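Calcium-dependent protein kinase, putative (Plasmodium falciparum, PDB 3MSE) binds calcium through the EF-hands of this C-terminal domain and probably phosphorylates serine and threonine residues of proteins in a calcium-dependent way. Local coordinates at residues F109-A112 and A113-K116; I167-Q170 and E171-D174. All blocks are in the same frame, centred on the assembly; numbering follows the deposited sequence.

Contact 1. Residues F109-A112 and A113-K116; sequences FLKA and AFNK
Lys111 and Asn115 meet one helical turn apart on helix 109-117. The Lys111 chain bends at chi2 (-53°) and then runs out extended, which carries its ammonium group to the Asn115 amide. Lys111 NZ gives a weak hydrogen bond to Asn115 OD1 at 3.3 Å. The two side chains cross at a slant, and Lys111 CD passes 3.8 Å from Asn115 ND2. Asn115 CG also sits over the helix backbone, 3.4 Å from Lys111 O. Lys111 O also accepts the backbone bond from Asn115 N, at 2.9 Å. Asn115 is therefore joined to Lys111 twice, once through the main chain and once, loosely, through the side chains.

Three more backbone bonds of the i to i+4 kind continue the ladder. Phe109 O receives Ala113 N, Leu110 O receives Phe114 N at 3.0 Å, and Ala112 O receives Lys116 N. The Phe114 ring leaves the helix with CG anti to the backbone N (chi1 -179°). Phe114 CB rests 3.4 Å from Leu110 O, and Asn115 OD1 lies in the ring plane at its edge.

Beyond this turn the helix is held from several sides. Leu110 and Ala113 pack on helix 18-48, where they meet Met27 and Ile26, while Leu110 also reaches helix 169-177. Phe109 packs on Ile105 of the second subunit. Lys111 makes a cation-pi contact with Phe169, and the Phe114 ring stands edge-to-face with Phe172. The side chain of Phe114 is about 4 Å from that of Asp118, a ligand of the second calcium. This is the incoming helix of an EF-hand, with an aromatic side chain packed beside the start of the calcium loop.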
loop_
_atom_site.group_PDB
_atom_site.type_symbol
_atom_site.label_atom_id
_atom_site.label_comp_id
_atom_site.label_asym_id
_atom_site.label_seq_id
_atom_site.Cartn_x
_atom_site.Cartn_y
_atom_site.Cartn_z
ATOM N N PHE A 109 -7.529 -0.380 0.658
ATOM C CA PHE A 109 -7.586 1.006 0.160
ATOM C C PHE A 109 -8.994 1.490 -0.133
ATOM O O PHE A 109 -9.339 2.634 0.166
ATOM C CB PHE A 109 -6.761 1.148 -1.108
ATOM C CG PHE A 109 -5.292 1.141 -0.870
ATOM C CD1 PHE A 109 -4.580 -0.059 -0.886
ATOM C CD2 PHE A 109 -4.613 2.332 -0.633
ATOM C CE1 PHE A 109 -3.203 -0.072 -0.675
ATOM C CE2 PHE A 109 -3.247 2.334 -0.418
ATOM C CZ PHE A 109 -2.534 1.128 -0.441
ATOM N N LEU A 110 -9.794 0.616 -0.732
ATOM C CA LEU A 110 -11.147 0.962 -1.115
ATOM C C LEU A 110 -12.059 1.058 0.101
ATOM O O LEU A 110 -12.943 1.916 0.150
ATOM C CB LEU A 110 -11.697 -0.028 -2.143
ATOM C CG LEU A 110 -11.258 0.146 -3.604
ATOM C CD1 LEU A 110 -11.820 -0.973 -4.461
ATOM C CD2 LEU A 110 -11.682 1.515 -4.176
ATOM N N LYS A 111 -11.827 0.192 1.089
ATOM C CA LYS A 111 -12.641 0.192 2.297
ATOM C C LYS A 111 -12.428 1.480 3.067
ATOM O O LYS A 111 -13.389 2.096 3.505
ATOM C CB LYS A 111 -12.344 -1.026 3.188
ATOM C CG LYS A 111 -13.593 -1.798 3.646
ATOM C CD LYS A 111 -14.632 -0.905 4.309
ATOM C CE LYS A 111 -15.844 -1.697 4.779
ATOM N NZ LYS A 111 -16.723 -0.826 5.623
ATOM N N ALA A 112 -11.165 1.880 3.205
ATOM C CA ALA A 112 -10.796 3.106 3.911
ATOM C C ALA A 112 -11.338 4.361 3.231
ATOM O O ALA A 112 -11.758 5.303 3.913
ATOM C CB ALA A 112 -9.282 3.197 4.075
ATOM N N ALA A 113 -11.328 4.375 1.895
ATOM C CA ALA A 113 -11.901 5.484 1.139
ATOM C C ALA A 113 -13.412 5.569 1.359
ATOM O O ALA A 113 -13.947 6.644 1.630
ATOM C CB ALA A 113 -11.572 5.348 -0.354
ATOM N N PHE A 114 -14.085 4.427 1.234
ATOM C CA PHE A 114 -15.512 4.320 1.493
ATOM C C PHE A 114 -15.870 4.847 2.889
ATOM O O PHE A 114 -16.821 5.606 3.040
ATOM C CB PHE A 114 -15.960 2.861 1.347
ATOM C CG PHE A 114 -17.425 2.652 1.571
ATOM C CD1 PHE A 114 -18.312 2.679 0.500
ATOM C CD2 PHE A 114 -17.922 2.418 2.854
ATOM C CE1 PHE A 114 -19.671 2.496 0.695
ATOM C CE2 PHE A 114 -19.296 2.220 3.065
ATOM C CZ PHE A 114 -20.168 2.262 1.984
ATOM N N ASN A 115 -15.101 4.437 3.898
ATOM C CA ASN A 115 -15.356 4.853 5.282
ATOM C C ASN A 115 -15.217 6.343 5.470
ATOM O O ASN A 115 -16.010 6.945 6.183
ATOM C CB ASN A 115 -14.457 4.103 6.270
ATOM C CG ASN A 115 -14.938 2.681 6.529
ATOM O OD1 ASN A 115 -16.113 2.369 6.338
ATOM N ND2 ASN A 115 -14.035 1.818 6.949
ATOM N N LYS A 116 -14.225 6.948 4.817
ATOM C CA LYS A 116 -14.081 8.405 4.856
ATOM C C LYS A 116 -15.273 9.123 4.238
ATOM O O LYS A 116 -15.679 10.172 4.726
ATOM C CB LYS A 116 -12.783 8.856 4.197
ATOM C CG LYS A 116 -11.573 8.633 5.080
ATOM C CD LYS A 116 -10.350 9.364 4.572
ATOM C CE LYS A 116 -9.212 9.281 5.597
ATOM N NZ LYS A 116 -8.919 7.865 6.006
#

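Contact 2. Residues I167-Q170 and E171-D174; sequences ISFQ and EFKD
Ser168 O accepts Phe172 N at 2.9 Å in the first i to i+4 bond of helix 169-177, and Phe169 O and Gln170 O accept Lys173 N and Asp174 N in the next two. The side chains of Ser168 and Glu171 close the start of the helix. Ser168 OG takes Glu171 N in a nearly straight bond, 3.1 Å long with an N-H...O angle of 172°. In return, Glu171 OE2 accepts Ser168 N, also at 3.1 Å. The donor meets this oxygen on the anti side, 35° out of the carboxylate plane. Beyond CG the Glu171 chain is extended, and it lies back along the cap, with Glu171 CG 3.3 Å from Ser168 OG. Together the two bonds make a capping box.

Just before the cap, Ile167 CG2 touches Phe172 CB at 3.7 Å, the side chains crossing at an angle. On the flank of the helix the Phe169 ring carries Lys173 CB over one face, 4.2 Å above the plane and offset toward the rim. The bent Lys173 chain brings CE to 3.8 Å from Phe169 CE1. It runs beside the Gln170 side chain, both pointing the same way.

Ile167 also packs on Phe147, Phe148 and Val151 of helix 141-152. It is joined by backbone hydrogen bonds to Ile125, within the second calcium loop, consistent with the backbone pairing of two EF-hand loops. The side chain of Ser168 is about 4 Å from that of Tyr124, a residue of the second calcium site. In chemical terms, the box satisfies two backbone N-H groups near the helix start. The Glu171 carboxylate lies at the N-terminal end, where its charge would be expected to interact favourably with the helix dipole.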
loop_
_atom_site.group_PDB
_atom_site.type_symbol
_atom_site.label_atom_id
_atom_site.label_comp_id
_atom_site.label_asym_id
_atom_site.label_seq_id
_atom_site.Cartn_x
_atom_site.Cartn_y
_atom_site.Cartn_z
ATOM N N ILE A 167 -25.305 3.707 -1.827
ATOM C CA ILE A 167 -24.259 2.822 -2.322
ATOM C C ILE A 167 -23.639 2.031 -1.171
ATOM O O ILE A 167 -23.089 2.611 -0.230
ATOM C CB ILE A 167 -23.162 3.626 -3.091
ATOM C CG1 ILE A 167 -23.762 4.357 -4.301
ATOM C CG2 ILE A 167 -22.015 2.723 -3.516
ATOM C CD1 ILE A 167 -22.846 5.429 -4.915
ATOM N N SER A 168 -23.741 0.706 -1.250
ATOM C CA SER A 168 -23.089 -0.191 -0.296
ATOM C C SER A 168 -21.604 -0.270 -0.626
ATOM O O SER A 168 -21.187 0.163 -1.698
ATOM C CB SER A 168 -23.695 -1.594 -0.391
ATOM O OG SER A 168 -23.235 -2.259 -1.562
ATOM N N PHE A 169 -20.809 -0.848 0.275
ATOM C CA PHE A 169 -19.395 -1.007 0.001
ATOM C C PHE A 169 -19.162 -1.870 -1.225
ATOM O O PHE A 169 -18.237 -1.614 -1.996
ATOM C CB PHE A 169 -18.607 -1.566 1.189
ATOM C CG PHE A 169 -17.172 -1.858 0.849
ATOM C CD1 PHE A 169 -16.701 -3.166 0.817
ATOM C CD2 PHE A 169 -16.312 -0.824 0.475
ATOM C CE1 PHE A 169 -15.386 -3.443 0.467
ATOM C CE2 PHE A 169 -14.996 -1.087 0.113
ATOM C CZ PHE A 169 -14.528 -2.402 0.115
ATOM N N GLN A 170 -20.001 -2.890 -1.395
ATOM C CA GLN A 170 -19.861 -3.834 -2.500
ATOM C C GLN A 170 -20.109 -3.154 -3.848
ATOM O O GLN A 170 -19.345 -3.354 -4.788
ATOM C CB GLN A 170 -20.781 -5.055 -2.307
ATOM C CG GLN A 170 -20.318 -6.317 -3.047
ATOM C CD GLN A 170 -18.950 -6.809 -2.585
ATOM O OE1 GLN A 170 -18.076 -7.085 -3.404
ATOM N NE2 GLN A 170 -18.753 -6.906 -1.271
ATOM N N GLU A 171 -21.166 -2.350 -3.922
ATOM C CA GLU A 171 -21.484 -1.578 -5.131
ATOM C C GLU A 171 -20.434 -0.496 -5.403
ATOM O O GLU A 171 -20.120 -0.200 -6.558
ATOM C CB GLU A 171 -22.850 -0.920 -5.005
ATOM C CG GLU A 171 -23.999 -1.876 -4.733
ATOM C CD GLU A 171 -25.293 -1.140 -4.426
ATOM O OE1 GLU A 171 -26.375 -1.641 -4.808
ATOM O OE2 GLU A 171 -25.230 -0.053 -3.809
ATOM N N PHE A 172 -19.905 0.083 -4.324
ATOM C CA PHE A 172 -18.823 1.057 -4.403
ATOM C C PHE A 172 -17.589 0.380 -4.985
ATOM O O PHE A 172 -17.012 0.856 -5.965
ATOM C CB PHE A 172 -18.517 1.620 -3.013
ATOM C CG PHE A 172 -17.295 2.488 -2.960
ATOM C CD1 PHE A 172 -16.107 2.000 -2.440
ATOM C CD2 PHE A 172 -17.332 3.805 -3.433
ATOM C CE1 PHE A 172 -14.963 2.808 -2.383
ATOM C CE2 PHE A 172 -16.201 4.623 -3.383
ATOM C CZ PHE A 172 -15.016 4.126 -2.861
ATOM N N LYS A 173 -17.211 -0.745 -4.378
ATOM C CA LYS A 173 -16.049 -1.525 -4.784
ATOM C C LYS A 173 -16.171 -1.989 -6.227
ATOM O O LYS A 173 -15.216 -1.903 -6.994
ATOM C CB LYS A 173 -15.877 -2.739 -3.863
ATOM C CG LYS A 173 -14.604 -3.545 -4.114
ATOM C CD LYS A 173 -14.872 -5.039 -4.036
ATOM C CE LYS A 173 -14.725 -5.602 -2.625
ATOM N NZ LYS A 173 -13.406 -6.287 -2.428
ATOM N N ASP A 174 -17.351 -2.482 -6.584
ATOM C CA ASP A 174 -17.603 -2.979 -7.932
ATOM C C ASP A 174 -17.475 -1.864 -8.957
ATOM O O ASP A 174 -16.893 -2.074 -10.022
ATOM C CB ASP A 174 -18.986 -3.632 -8.035
ATOM C CG ASP A 174 -19.058 -4.993 -7.330
ATOM O OD1 ASP A 174 -18.006 -5.557 -6.950
ATOM O OD2 ASP A 174 -20.191 -5.494 -7.150
#

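Contacts 1 and 2 come in series along the chain, on helix 109-117 and then on helix 169-177. Their centres lie 11 Å apart and the two helices touch directly. Leu110 O is 3.4 Å from Phe172 CE1, and Lys111 CA is 3.5 Å from Phe169 CE2. Phe114 CE1 meets Ile167 O, just before the N-cap of helix 169-177. Between them in sequence come the second calcium loop and helices 127-133 and 141-152. Helix 109-117 leads into that loop and helix 169-177 packs against helix 109-117, consistent with a pair of EF-hands in which the incoming helix of one packs on the outgoing helix of the other.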